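Local coordinates for protein fusolin (Anomala cuprea entomopoxvirus, PDB 4YN1) that builds the crystalline spindles that enhance the virulence of the virus, and probably acts on chitin as a member of the lytic polysaccharide monooxygenase family, at residues A[152-157]-A[168-173]; A[128-133]-A[202-207]; A[3-8]-A[186-191]; A[178-183]-A[194-199]. All coordinates share one frame; numbering follows the deposited sequence.

Interaction 1 of 4, residues A[152-157]-A[168-173]; sequences YVTTPE and PLLELV
Tyr152 packs against Leu170 and Leu172 where strand 147-154 runs antiparallel to strand 170-176. Its CB rests 4.0 Å from Leu170 CD2 and also lies near Glu171 O. CG stands beside the backbone N, anti to the carbonyl carbon (chi1 -59°), and this leans the ring toward Leu172. Ring atom CD2 approaches Leu172 CA at 3.6 Å, CE2 meets CB and CD1 of the same leucine, and CZ touches that CD1. The CD1 methyl of Leu172 sits over one face of the Tyr152 ring, offset toward the rim, 3.9 Å from the centroid and 25° off the normal: a CH-pi contact. At the tip, OH is hydrogen-bonded to Glu150, and Trp167 meets the ring edge-to-face.

Between the strands, Val153 and Glu171 form a hydrogen-bonded pair, N to O at 2.9 Å in both directions. Beyond the strand end, Thr155 N gives a further bond to Leu169 O at 2.8 Å, rising above the carbonyl plane. On the other side of the sheet Val153 CG2 meets Val173 CG2 at 3.8 Å, and Pro203 touches both valines. An N-acetylglucosamine, probably part of an N-linked glycan on Asn175, touches Tyr152 and Leu172. With one face against a leucine methyl and its hydroxyl held by Glu150, the ring is probably restrained in rotation where it borders this sugar.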
loop_
_atom_site.group_PDB
_atom_site.type_symbol
_atom_site.label_atom_id
_atom_site.label_comp_id
_atom_site.label_asym_id
_atom_site.label_seq_id
_atom_site.Cartn_x
_atom_site.Cartn_y
_atom_site.Cartn_z
ATOM N N TYR A 152 9.330 4.584 -2.329
ATOM C CA TYR A 152 8.883 5.860 -2.867
ATOM C C TYR A 152 7.805 6.402 -1.989
ATOM O O TYR A 152 7.123 5.630 -1.327
ATOM C CB TYR A 152 8.307 5.692 -4.267
ATOM C CG TYR A 152 9.274 5.106 -5.266
ATOM C CD1 TYR A 152 9.495 3.732 -5.331
ATOM C CD2 TYR A 152 9.936 5.918 -6.184
ATOM C CE1 TYR A 152 10.436 3.192 -6.208
ATOM C CE2 TYR A 152 10.862 5.388 -7.079
ATOM C CZ TYR A 152 11.127 4.028 -7.072
ATOM O OH TYR A 152 12.069 3.524 -7.938
ATOM N N VAL A 153 7.612 7.712 -2.006
ATOM C CA VAL A 153 6.502 8.361 -1.284
ATOM C C VAL A 153 5.765 9.268 -2.294
ATOM O O VAL A 153 6.385 9.864 -3.201
ATOM C CB VAL A 153 6.998 9.129 -0.038
ATOM C CG1 VAL A 153 5.868 9.873 0.653
ATOM C CG2 VAL A 153 7.669 8.170 0.951
ATOM N N THR A 154 4.465 9.388 -2.132
ATOM C CA THR A 154 3.719 10.254 -3.005
ATOM C C THR A 154 4.178 11.721 -2.827
ATOM O O THR A 154 4.566 12.148 -1.739
ATOM C CB THR A 154 2.217 10.121 -2.809
ATOM O OG1 THR A 154 1.898 10.137 -1.406
ATOM C CG2 THR A 154 1.645 8.846 -3.477
ATOM N N THR A 155 4.124 12.447 -3.912
ATOM C CA THR A 155 4.449 13.885 -3.990
ATOM C C THR A 155 3.434 14.672 -3.138
ATOM O O THR A 155 2.325 14.174 -2.898
ATOM C CB THR A 155 4.453 14.309 -5.477
ATOM O OG1 THR A 155 4.967 15.626 -5.611
ATOM C CG2 THR A 155 3.108 14.218 -6.098
ATOM N N PRO A 156 3.769 15.889 -2.642
ATOM C CA PRO A 156 2.843 16.568 -1.701
ATOM C C PRO A 156 1.441 16.841 -2.207
ATOM O O PRO A 156 0.508 16.908 -1.412
ATOM C CB PRO A 156 3.566 17.898 -1.393
ATOM C CG PRO A 156 4.972 17.625 -1.669
ATOM C CD PRO A 156 5.042 16.636 -2.765
ATOM N N GLU A 157 1.275 16.957 -3.529
ATOM C CA GLU A 157 -0.022 17.234 -4.123
ATOM C C GLU A 157 -0.952 16.030 -4.196
ATOM O O GLU A 157 -2.135 16.195 -4.535
ATOM C CB GLU A 157 0.158 17.774 -5.545
ATOM C CG GLU A 157 0.979 19.056 -5.569
ATOM C CD GLU A 157 2.488 18.888 -5.495
ATOM O OE1 GLU A 157 2.985 17.755 -5.708
ATOM O OE2 GLU A 157 3.165 19.877 -5.149
ATOM N N PRO A 168 4.591 9.347 -12.026
ATOM C CA PRO A 168 4.868 10.805 -11.935
ATOM C C PRO A 168 4.427 11.458 -10.617
ATOM O O PRO A 168 4.795 12.611 -10.360
ATOM C CB PRO A 168 4.136 11.398 -13.128
ATOM C CG PRO A 168 3.409 10.316 -13.770
ATOM C CD PRO A 168 3.620 9.032 -13.084
ATOM N N LEU A 169 3.649 10.739 -9.757
ATOM C CA LEU A 169 3.265 11.257 -8.450
ATOM C C LEU A 169 4.096 10.638 -7.339
ATOM O O LEU A 169 3.749 10.828 -6.168
ATOM C CB LEU A 169 1.770 11.011 -8.188
ATOM C CG LEU A 169 0.797 11.602 -9.173
ATOM C CD1 LEU A 169 -0.651 11.403 -8.683
ATOM C CD2 LEU A 169 1.101 13.074 -9.399
ATOM N N LEU A 170 5.194 9.935 -7.670
ATOM C CA LEU A 170 6.060 9.258 -6.675
ATOM C C LEU A 170 7.470 9.803 -6.718
ATOM O O LEU A 170 7.951 10.196 -7.772
ATOM C CB LEU A 170 6.087 7.747 -6.950
ATOM C CG LEU A 170 4.828 6.952 -6.619
ATOM C CD1 LEU A 170 4.951 5.564 -7.174
ATOM C CD2 LEU A 170 4.581 6.901 -5.145
ATOM N N GLU A 171 8.092 9.909 -5.557
ATOM C CA GLU A 171 9.454 10.357 -5.383
ATOM C C GLU A 171 10.245 9.291 -4.645
ATOM O O GLU A 171 9.786 8.768 -3.626
ATOM C CB GLU A 171 9.494 11.723 -4.664
ATOM C CG GLU A 171 9.018 11.820 -3.231
ATOM C CD GLU A 171 8.937 13.262 -2.754
ATOM O OE1 GLU A 171 9.471 13.556 -1.661
ATOM O OE2 GLU A 171 8.349 14.103 -3.475
ATOM N N LEU A 172 11.442 9.012 -5.122
ATOM C CA LEU A 172 12.326 8.010 -4.508
ATOM C C LEU A 172 12.895 8.522 -3.204
ATOM O O LEU A 172 13.445 9.616 -3.158
ATOM C CB LEU A 172 13.465 7.664 -5.468
ATOM C CG LEU A 172 14.452 6.596 -4.989
ATOM C CD1 LEU A 172 13.799 5.220 -5.015
ATOM C CD2 LEU A 172 15.694 6.567 -5.863
ATOM N N VAL A 173 12.739 7.747 -2.128
ATOM C CA VAL A 173 13.285 8.098 -0.826
ATOM C C VAL A 173 14.337 7.112 -0.291
ATOM O O VAL A 173 15.018 7.453 0.680
ATOM C CB VAL A 173 12.193 8.413 0.225
ATOM C CG1 VAL A 173 11.291 9.551 -0.252
ATOM C CG2 VAL A 173 11.369 7.187 0.631
#

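Interaction 2 of 4, residues A[128-133]-A[202-207]; sequences FVNTIP and VPYRQT
Tyr204 and Asn130 lean across one another obliquely, with the amide and ring planes 33° apart. Asn130 OD1 approaches the base of the tyrosine, 3.6 Å from Tyr204 CB, with CG of the same ring next nearest. The carbonyl oxygen of Val129 comes to the same base, 3.5 Å from Tyr204 CB. CG of Tyr204 is anti to the backbone N (chi1 172°), which directs the ring away from segment 128-133, and its OH ends in a hydrogen bond to Asn235. Ile132 approaches differently: its CD1 sits at the edge of the Tyr204 ring, near the ring plane, and packs 3.9 Å from Tyr204 CB. Leu124 touches both Ile132 and Tyr204, while Phe233 of strand 223-234 packs on Ile132 and Val202.

The backbones pair alongside. Ile132 N points almost straight at Val202 O (2.8 Å, 174° at the hydrogen), and Val202 N returns a bond to Ile132 O at 3.0 Å, making this an antiparallel hydrogen-bonded pair. Thr131 and Pro203 follow as a non-hydrogen-bonded pair. Past them, Tyr204 N donates to Asn130 O at 2.9 Å, well above the carbonyl plane, and Pro203 CA brings a C-H contact to the same oxygen. Within segment 202-207, Arg205 NH1 folds back to Tyr204 O at 2.8 Å. Strands 131-140 and 194-203 are neighbours in an antiparallel sheet, consistent with the immunoglobulin-like beta sandwich of this family.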
loop_
_atom_site.group_PDB
_atom_site.type_symbol
_atom_site.label_atom_id
_atom_site.label_comp_id
_atom_site.label_asym_id
_atom_site.label_seq_id
_atom_site.Cartn_x
_atom_site.Cartn_y
_atom_site.Cartn_z
ATOM N N PHE A 128 7.472 20.677 12.931
ATOM C CA PHE A 128 8.360 21.418 12.013
ATOM C C PHE A 128 9.426 20.595 11.332
ATOM O O PHE A 128 10.037 21.068 10.394
ATOM C CB PHE A 128 9.018 22.563 12.769
ATOM C CG PHE A 128 8.015 23.596 13.182
ATOM C CD1 PHE A 128 7.339 23.485 14.392
ATOM C CD2 PHE A 128 7.649 24.614 12.313
ATOM C CE1 PHE A 128 6.298 24.369 14.707
ATOM C CE2 PHE A 128 6.729 25.585 12.703
ATOM C CZ PHE A 128 6.026 25.430 13.875
ATOM N N VAL A 129 9.629 19.380 11.765
ATOM C CA VAL A 129 10.610 18.469 11.162
ATOM C C VAL A 129 10.173 18.014 9.782
ATOM O O VAL A 129 8.994 17.751 9.594
ATOM C CB VAL A 129 10.885 17.297 12.127
ATOM C CG1 VAL A 129 9.688 16.408 12.256
ATOM C CG2 VAL A 129 12.081 16.473 11.678
ATOM N N ASN A 130 11.075 18.011 8.799
ATOM C CA ASN A 130 10.700 17.668 7.433
ATOM C C ASN A 130 11.026 16.249 6.995
ATOM O O ASN A 130 10.629 15.861 5.889
ATOM C CB ASN A 130 11.212 18.712 6.437
ATOM C CG ASN A 130 10.159 19.703 6.045
ATOM O OD1 ASN A 130 8.981 19.685 6.497
ATOM N ND2 ASN A 130 10.543 20.577 5.160
ATOM N N THR A 131 11.783 15.505 7.799
ATOM C CA THR A 131 12.073 14.089 7.507
ATOM C C THR A 131 11.799 13.322 8.754
ATOM O O THR A 131 12.368 13.645 9.802
ATOM C CB THR A 131 13.518 13.883 7.036
ATOM O OG1 THR A 131 13.729 14.755 5.949
ATOM C CG2 THR A 131 13.790 12.459 6.573
ATOM N N ILE A 132 10.933 12.302 8.652
ATOM C CA ILE A 132 10.556 11.475 9.765
ATOM C C ILE A 132 11.088 10.072 9.492
ATOM O O ILE A 132 10.585 9.416 8.607
ATOM C CB ILE A 132 9.038 11.475 9.994
ATOM C CG1 ILE A 132 8.554 12.907 10.377
ATOM C CG2 ILE A 132 8.686 10.483 11.102
ATOM C CD1 ILE A 132 8.097 13.703 9.287
ATOM N N PRO A 133 12.090 9.599 10.219
ATOM C CA PRO A 133 12.563 8.227 9.985
ATOM C C PRO A 133 11.544 7.186 10.469
ATOM O O PRO A 133 11.040 7.278 11.576
ATOM C CB PRO A 133 13.843 8.157 10.794
ATOM C CG PRO A 133 13.633 9.142 11.901
ATOM C CD PRO A 133 12.847 10.251 11.307
ATOM N N VAL A 202 11.005 9.436 5.650
ATOM C CA VAL A 202 9.738 9.821 5.036
ATOM C C VAL A 202 9.599 11.336 5.122
ATOM O O VAL A 202 9.673 11.873 6.229
ATOM C CB VAL A 202 8.553 9.099 5.711
ATOM C CG1 VAL A 202 7.228 9.520 5.068
ATOM C CG2 VAL A 202 8.728 7.588 5.606
ATOM N N PRO A 203 9.373 12.032 3.986
ATOM C CA PRO A 203 9.186 13.475 4.038
ATOM C C PRO A 203 7.877 13.821 4.738
ATOM O O PRO A 203 6.865 13.104 4.641
ATOM C CB PRO A 203 9.174 13.879 2.544
ATOM C CG PRO A 203 8.664 12.707 1.839
ATOM C CD PRO A 203 9.252 11.543 2.600
ATOM N N TYR A 204 7.902 14.899 5.480
ATOM C CA TYR A 204 6.716 15.377 6.154
ATOM C C TYR A 204 5.590 15.642 5.156
ATOM O O TYR A 204 5.818 16.147 4.066
ATOM C CB TYR A 204 7.024 16.663 6.928
ATOM C CG TYR A 204 5.801 17.340 7.501
ATOM C CD1 TYR A 204 5.036 18.214 6.730
ATOM C CD2 TYR A 204 5.440 17.162 8.828
ATOM C CE1 TYR A 204 3.896 18.825 7.251
ATOM C CE2 TYR A 204 4.311 17.782 9.360
ATOM C CZ TYR A 204 3.583 18.662 8.589
ATOM O OH TYR A 204 2.454 19.224 9.129
ATOM N N ARG A 205 4.370 15.384 5.608
ATOM C CA ARG A 205 3.135 15.633 4.882
ATOM C C ARG A 205 2.084 16.067 5.869
ATOM O O ARG A 205 2.065 15.555 6.981
ATOM C CB ARG A 205 2.656 14.327 4.225
ATOM C CG ARG A 205 3.567 13.772 3.118
ATOM C CD ARG A 205 3.419 14.576 1.870
ATOM N NE ARG A 205 4.292 14.120 0.798
ATOM C CZ ARG A 205 5.519 14.566 0.554
ATOM N NH1 ARG A 205 6.081 15.478 1.350
ATOM N NH2 ARG A 205 6.197 14.112 -0.491
ATOM N N GLN A 206 1.158 16.949 5.464
ATOM C CA GLN A 206 0.011 17.276 6.304
ATOM C C GLN A 206 -1.243 16.667 5.663
ATOM O O GLN A 206 -2.362 17.068 5.987
ATOM C CB GLN A 206 -0.139 18.785 6.531
ATOM C CG GLN A 206 -0.234 19.613 5.273
ATOM C CD GLN A 206 -0.938 20.940 5.496
ATOM O OE1 GLN A 206 -1.767 21.124 6.396
ATOM N NE2 GLN A 206 -0.702 21.852 4.611
ATOM N N THR A 207 -1.055 15.758 4.682
ATOM C CA THR A 207 -2.119 15.063 3.999
ATOM C C THR A 207 -1.875 13.564 4.096
ATOM O O THR A 207 -0.758 13.132 4.340
ATOM C CB THR A 207 -2.131 15.509 2.525
ATOM O OG1 THR A 207 -0.802 15.367 2.010
ATOM C CG2 THR A 207 -2.565 16.969 2.368
#

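Interaction 3 of 4, residues A[3-8]-A[186-191]; sequences YVTFPI and DSLCTA
Thr5 and Leu188 face each other with CA atoms 6.2 Å apart, and the chains around them run nearly antiparallel, the direction from Tyr3 to Phe6 lying 160° from that of Leu188 to Ala191, with no direct hydrogen bond between them. Strand 2-6 is one of the two outermost strands of a four-stranded antiparallel sheet. It carries a classic beta bulge, in which Thr5 and Phe6 both face Glu137 of strand 131-140. Segment 186-191 belongs to the loop between strands 180-182 and 194-203, and a disulfide from Cys189 to Cys139 ties it to the same neighbouring strand.

The side chains of Thr5 and Leu188 slide past each other in opposite directions. Leu188 CG lies 3.8 Å from Thr5 CB, and its two methyls spread from there: CD1 reaches Thr5 O at 3.5 Å, while CD2 comes close to Phe6 CB. A chi1 of -177° sets Phe6 CG opposite its own N and turns the ring from the loop, so that CB is the atom Leu188 meets. The polar ends converge on one carboxylate. Thr5 OG1 is hydrogen-bonded to Glu137 OE1 and Ser187 OG to OE2 of the same residue, so Glu137 bridges strand and loop. Ser187 OG also accepts from Cys189 N at 2.7 Å, nearly straight, closing an ST turn.

At the other end Ala191 CB touches Tyr3 OH. One water lies in the plane of the Tyr3 ring at its edge, bonded to Tyr3 OH at 2.9 Å, to Thr190 OG1 at 3.1 Å and to Ala191 N at 2.9 Å.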
loop_
_atom_site.group_PDB
_atom_site.type_symbol
_atom_site.label_atom_id
_atom_site.label_comp_id
_atom_site.label_asym_id
_atom_site.label_seq_id
_atom_site.Cartn_x
_atom_site.Cartn_y
_atom_site.Cartn_z
ATOM N N TYR A 3 5.313 -9.105 1.924
ATOM C CA TYR A 3 4.536 -7.885 2.012
ATOM C C TYR A 3 5.032 -6.979 3.142
ATOM O O TYR A 3 5.700 -7.417 4.079
ATOM C CB TYR A 3 3.035 -8.203 2.193
ATOM C CG TYR A 3 2.775 -9.314 3.200
ATOM C CD1 TYR A 3 2.977 -9.111 4.558
ATOM C CD2 TYR A 3 2.350 -10.571 2.788
ATOM C CE1 TYR A 3 2.891 -10.160 5.466
ATOM C CE2 TYR A 3 2.170 -11.606 3.701
ATOM C CZ TYR A 3 2.506 -11.415 5.032
ATOM O OH TYR A 3 2.341 -12.410 5.970
ATOM N N VAL A 4 4.619 -5.731 3.101
ATOM C CA VAL A 4 5.001 -4.788 4.144
ATOM C C VAL A 4 4.120 -5.039 5.350
ATOM O O VAL A 4 2.899 -4.987 5.237
ATOM C CB VAL A 4 4.920 -3.294 3.707
ATOM C CG1 VAL A 4 5.613 -2.406 4.735
ATOM C CG2 VAL A 4 5.551 -3.066 2.334
ATOM N N THR A 5 4.724 -5.239 6.523
ATOM C CA THR A 5 3.944 -5.410 7.751
ATOM C C THR A 5 3.897 -4.136 8.558
ATOM O O THR A 5 2.966 -3.942 9.333
ATOM C CB THR A 5 4.459 -6.587 8.556
ATOM O OG1 THR A 5 5.880 -6.552 8.587
ATOM C CG2 THR A 5 3.965 -7.865 8.011
ATOM N N PHE A 6 4.913 -3.289 8.423
ATOM C CA PHE A 6 4.880 -1.999 9.083
ATOM C C PHE A 6 5.482 -0.918 8.219
ATOM O O PHE A 6 6.674 -0.985 7.893
ATOM C CB PHE A 6 5.588 -1.956 10.446
ATOM C CG PHE A 6 5.422 -0.580 11.065
ATOM C CD1 PHE A 6 4.201 -0.178 11.587
ATOM C CD2 PHE A 6 6.479 0.312 11.107
ATOM C CE1 PHE A 6 4.020 1.129 12.050
ATOM C CE2 PHE A 6 6.304 1.612 11.571
ATOM C CZ PHE A 6 5.073 2.019 12.029
ATOM N N PRO A 7 4.765 0.190 8.007
ATOM C CA PRO A 7 3.307 0.388 8.164
ATOM C C PRO A 7 2.634 -0.652 7.262
ATOM O O PRO A 7 3.125 -0.967 6.170
ATOM C CB PRO A 7 3.097 1.855 7.741
ATOM C CG PRO A 7 4.485 2.470 7.685
ATOM C CD PRO A 7 5.371 1.326 7.289
ATOM N N ILE A 8 1.551 -1.242 7.730
ATOM C CA ILE A 8 0.943 -2.358 7.014
ATOM C C ILE A 8 0.545 -2.042 5.562
ATOM O O ILE A 8 -0.048 -0.992 5.308
ATOM C CB ILE A 8 -0.234 -2.916 7.850
ATOM C CG1 ILE A 8 -0.682 -4.296 7.286
ATOM C CG2 ILE A 8 -1.390 -1.930 7.929
ATOM C CD1 ILE A 8 -1.632 -5.010 8.214
ATOM N N ASP A 186 8.134 -8.136 19.264
ATOM C CA ASP A 186 6.921 -7.357 19.003
ATOM C C ASP A 186 6.469 -7.388 17.548
ATOM O O ASP A 186 5.509 -6.697 17.196
ATOM C CB ASP A 186 7.101 -5.900 19.458
ATOM C CG ASP A 186 8.128 -5.089 18.696
ATOM O OD1 ASP A 186 8.872 -5.680 17.878
ATOM O OD2 ASP A 186 8.236 -3.866 18.960
ATOM N N SER A 187 7.149 -8.148 16.679
ATOM C CA SER A 187 6.710 -8.212 15.275
ATOM C C SER A 187 5.376 -9.063 15.272
ATOM O O SER A 187 5.306 -9.895 16.142
ATOM C CB SER A 187 7.805 -8.884 14.450
ATOM O OG SER A 187 7.474 -8.965 13.078
ATOM N N LEU A 188 4.293 -8.908 14.501
ATOM C CA LEU A 188 3.918 -8.190 13.305
ATOM C C LEU A 188 3.994 -9.213 12.123
ATOM O O LEU A 188 2.959 -9.675 11.632
ATOM C CB LEU A 188 4.777 -6.951 13.156
ATOM C CG LEU A 188 4.372 -5.884 12.248
ATOM C CD1 LEU A 188 2.964 -5.281 12.582
ATOM C CD2 LEU A 188 5.372 -4.829 12.261
ATOM N N CYS A 189 5.195 -9.700 11.820
ATOM C CA CYS A 189 5.413 -10.668 10.760
ATOM C C CYS A 189 5.302 -12.065 11.361
ATOM O O CYS A 189 6.279 -12.582 11.873
ATOM C CB CYS A 189 6.775 -10.426 10.117
ATOM S SG CYS A 189 7.219 -11.600 8.812
ATOM N N THR A 190 4.107 -12.663 11.361
ATOM C CA THR A 190 3.954 -14.024 11.907
ATOM C C THR A 190 4.403 -15.081 10.922
ATOM O O THR A 190 4.629 -16.232 11.309
ATOM C CB THR A 190 2.479 -14.282 12.297
ATOM O OG1 THR A 190 1.655 -13.884 11.223
ATOM C CG2 THR A 190 2.078 -13.518 13.548
ATOM N N ALA A 191 4.481 -14.726 9.650
ATOM C CA ALA A 191 4.814 -15.658 8.575
ATOM C C ALA A 191 6.267 -16.047 8.500
ATOM O O ALA A 191 6.601 -16.997 7.795
ATOM C CB ALA A 191 4.359 -15.099 7.241
HETATM O O HOH W 1 2.932 -12.389 8.793
#

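Interaction 4 of 4, residues A[178-183]-A[194-199]; sequences VPLVNR and RVYRMI
A beta hairpin joins strand 180-182 to strand 194-203, and Val181 and Val195 pair at its middle. Their two backbone bonds are nearly straight, Val181 N to Val195 O at 2.9 Å and Val195 N to Val181 O at 2.8 Å. On one face, Leu180 CD1 stands over the Tyr196 ring, 3.9 Å from its centroid and 17° off the normal, a CH-pi contact. Val178 O comes to the ring edge, and Tyr196 OH continues to Glu145. Leu180 also crosses Arg194 at about a right angle, its CD1 against Arg194 CB.

Within the four-stranded antiparallel sheet this hairpin forms one border, strand 180-182 being outermost. On the opposite face the chain of Arg197 bends at chi3 (-59°), bringing its guanidinium alongside strand 180-182. NH1 donates to Asn182 O at 3.0 Å, in the guanidinium plane, while Val181 CG2 lies over one face, 3.5 Å from NH2. A water joins Arg197 NH2, at 2.9 Å, to Asn182 O, so that oxygen receives two donors. Another water spans Pro179 O and Arg197 N. Asn182 and Arg194 lie side by side, and a third water links OD1 of the asparagine with NE of the arginine, 2.7 Å from NE.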
loop_
_atom_site.group_PDB
_atom_site.type_symbol
_atom_site.label_atom_id
_atom_site.label_comp_id
_atom_site.label_asym_id
_atom_site.label_seq_id
_atom_site.Cartn_x
_atom_site.Cartn_y
_atom_site.Cartn_z
ATOM N N VAL A 178 19.324 -4.640 1.663
ATOM C CA VAL A 178 18.950 -4.670 3.083
ATOM C C VAL A 178 19.254 -6.065 3.643
ATOM O O VAL A 178 18.794 -7.036 3.048
ATOM C CB VAL A 178 17.426 -4.356 3.227
ATOM C CG1 VAL A 178 16.969 -4.479 4.691
ATOM C CG2 VAL A 178 17.112 -2.956 2.688
ATOM N N PRO A 179 19.912 -6.184 4.812
ATOM C CA PRO A 179 20.175 -7.526 5.368
ATOM C C PRO A 179 18.931 -8.152 5.979
ATOM O O PRO A 179 18.113 -7.456 6.560
ATOM C CB PRO A 179 21.227 -7.263 6.451
ATOM C CG PRO A 179 20.991 -5.867 6.886
ATOM C CD PRO A 179 20.507 -5.127 5.657
ATOM N N LEU A 180 18.837 -9.483 5.881
ATOM C CA LEU A 180 17.814 -10.279 6.529
ATOM C C LEU A 180 18.177 -10.398 7.996
ATOM O O LEU A 180 19.281 -10.829 8.314
ATOM C CB LEU A 180 17.756 -11.658 5.866
ATOM C CG LEU A 180 16.675 -12.597 6.323
ATOM C CD1 LEU A 180 15.292 -12.070 5.967
ATOM C CD2 LEU A 180 16.863 -13.973 5.682
ATOM N N VAL A 181 17.267 -10.028 8.880
ATOM C CA VAL A 181 17.488 -10.018 10.328
ATOM C C VAL A 181 16.412 -10.773 11.060
ATOM O O VAL A 181 15.346 -10.998 10.529
ATOM C CB VAL A 181 17.633 -8.569 10.888
ATOM C CG1 VAL A 181 18.888 -7.860 10.324
ATOM C CG2 VAL A 181 16.372 -7.728 10.644
ATOM N N ASN A 182 16.697 -11.187 12.298
ATOM C CA ASN A 182 15.691 -11.824 13.136
ATOM C C ASN A 182 14.591 -10.835 13.483
ATOM O O ASN A 182 14.884 -9.697 13.873
ATOM C CB ASN A 182 16.322 -12.307 14.457
ATOM C CG ASN A 182 17.249 -13.472 14.229
ATOM O OD1 ASN A 182 17.038 -14.296 13.346
ATOM N ND2 ASN A 182 18.320 -13.531 14.954
ATOM N N ARG A 183 13.330 -11.273 13.384
ATOM C CA ARG A 183 12.227 -10.427 13.780
ATOM C C ARG A 183 12.282 -10.201 15.285
ATOM O O ARG A 183 12.752 -11.073 16.030
ATOM C CB ARG A 183 10.877 -11.038 13.383
ATOM C CG ARG A 183 10.358 -12.077 14.370
ATOM C CD ARG A 183 9.095 -12.753 13.889
ATOM N NE ARG A 183 8.838 -13.938 14.704
ATOM C CZ ARG A 183 7.947 -14.883 14.430
ATOM N NH1 ARG A 183 7.206 -14.810 13.335
ATOM N NH2 ARG A 183 7.798 -15.917 15.248
ATOM N N ARG A 194 12.311 -14.290 10.281
ATOM C CA ARG A 194 13.262 -13.274 9.832
ATOM C C ARG A 194 12.546 -12.267 8.944
ATOM O O ARG A 194 11.588 -12.603 8.251
ATOM C CB ARG A 194 14.396 -13.902 9.035
ATOM C CG ARG A 194 15.254 -14.823 9.884
ATOM C CD ARG A 194 16.267 -15.603 9.095
ATOM N NE ARG A 194 17.010 -16.437 10.039
ATOM C CZ ARG A 194 16.582 -17.589 10.551
ATOM N NH1 ARG A 194 15.442 -18.130 10.135
ATOM N NH2 ARG A 194 17.320 -18.238 11.452
ATOM N N VAL A 195 13.014 -11.042 8.974
ATOM C CA VAL A 195 12.405 -9.928 8.244
ATOM C C VAL A 195 13.472 -9.059 7.637
ATOM O O VAL A 195 14.645 -9.194 7.964
ATOM C CB VAL A 195 11.528 -9.077 9.212
ATOM C CG1 VAL A 195 10.310 -9.840 9.716
ATOM C CG2 VAL A 195 12.340 -8.511 10.352
ATOM N N TYR A 196 13.054 -8.086 6.833
ATOM C CA TYR A 196 13.927 -7.025 6.325
ATOM C C TYR A 196 13.434 -5.731 6.945
ATOM O O TYR A 196 12.270 -5.347 6.720
ATOM C CB TYR A 196 13.862 -6.887 4.809
ATOM C CG TYR A 196 14.383 -8.083 4.050
ATOM C CD1 TYR A 196 15.750 -8.279 3.870
ATOM C CD2 TYR A 196 13.516 -9.039 3.537
ATOM C CE1 TYR A 196 16.236 -9.388 3.180
ATOM C CE2 TYR A 196 13.992 -10.147 2.847
ATOM C CZ TYR A 196 15.353 -10.296 2.638
ATOM O OH TYR A 196 15.806 -11.371 1.934
ATOM N N ARG A 197 14.256 -5.104 7.788
ATOM C CA ARG A 197 13.931 -3.832 8.394
ATOM C C ARG A 197 14.826 -2.776 7.782
ATOM O O ARG A 197 16.010 -3.015 7.573
ATOM C CB ARG A 197 14.067 -3.823 9.923
ATOM C CG ARG A 197 13.046 -4.721 10.626
ATOM C CD ARG A 197 12.999 -4.497 12.149
ATOM N NE ARG A 197 14.303 -4.757 12.744
ATOM C CZ ARG A 197 14.715 -5.908 13.272
ATOM N NH1 ARG A 197 13.880 -6.938 13.386
ATOM N NH2 ARG A 197 15.955 -6.032 13.707
ATOM N N MET A 198 14.272 -1.622 7.460
ATOM C CA MET A 198 15.068 -0.549 6.845
ATOM C C MET A 198 14.543 0.789 7.344
ATOM O O MET A 198 13.340 0.951 7.543
ATOM C CB MET A 198 15.050 -0.651 5.293
ATOM C CG MET A 198 13.683 -0.479 4.676
ATOM S SD MET A 198 13.331 -1.410 3.194
ATOM C CE MET A 198 12.931 -3.067 3.944
ATOM N N ILE A 199 15.441 1.729 7.596
ATOM C CA ILE A 199 15.052 3.057 8.051
ATOM C C ILE A 199 14.775 3.884 6.829
ATOM O O ILE A 199 15.691 4.178 6.062
ATOM C CB ILE A 199 16.121 3.755 8.959
ATOM C CG1 ILE A 199 16.520 2.862 10.173
ATOM C CG2 ILE A 199 15.595 5.128 9.432
ATOM C CD1 ILE A 199 15.424 2.455 11.012
HETATM O O HOH W 2 17.186 -5.353 8.135
HETATM O O HOH W 3 16.861 -8.313 15.242
HETATM O O HOH W 4 19.173 -15.234 11.042
#

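Overall arrangement
Interactions 2, 3 and 4 belong to one antiparallel sheet: interaction 2 joins its two middle strands, interaction 3 lies at its 2-6 border and interaction 4 at its 180-182 border. Interaction 1 lies in the other sheet, its centre 13 Å from that of interaction 2. The side chain of Tyr152 is about 3 Å from the N-acetylglucosamine, probably of an N-linked glycan, and that of Val178 about 11 Å. Arg205 connects interactions 1 and 2, its NH2 2.8 Å from Thr154 O, with a weak, long ion pair to Glu171. Interactions 3 and 4 have centres 11 Å apart and meet where Arg183 NH1 reaches Cys189 O at 2.8 Å. Interactions 2 and 4 share strand 194-203.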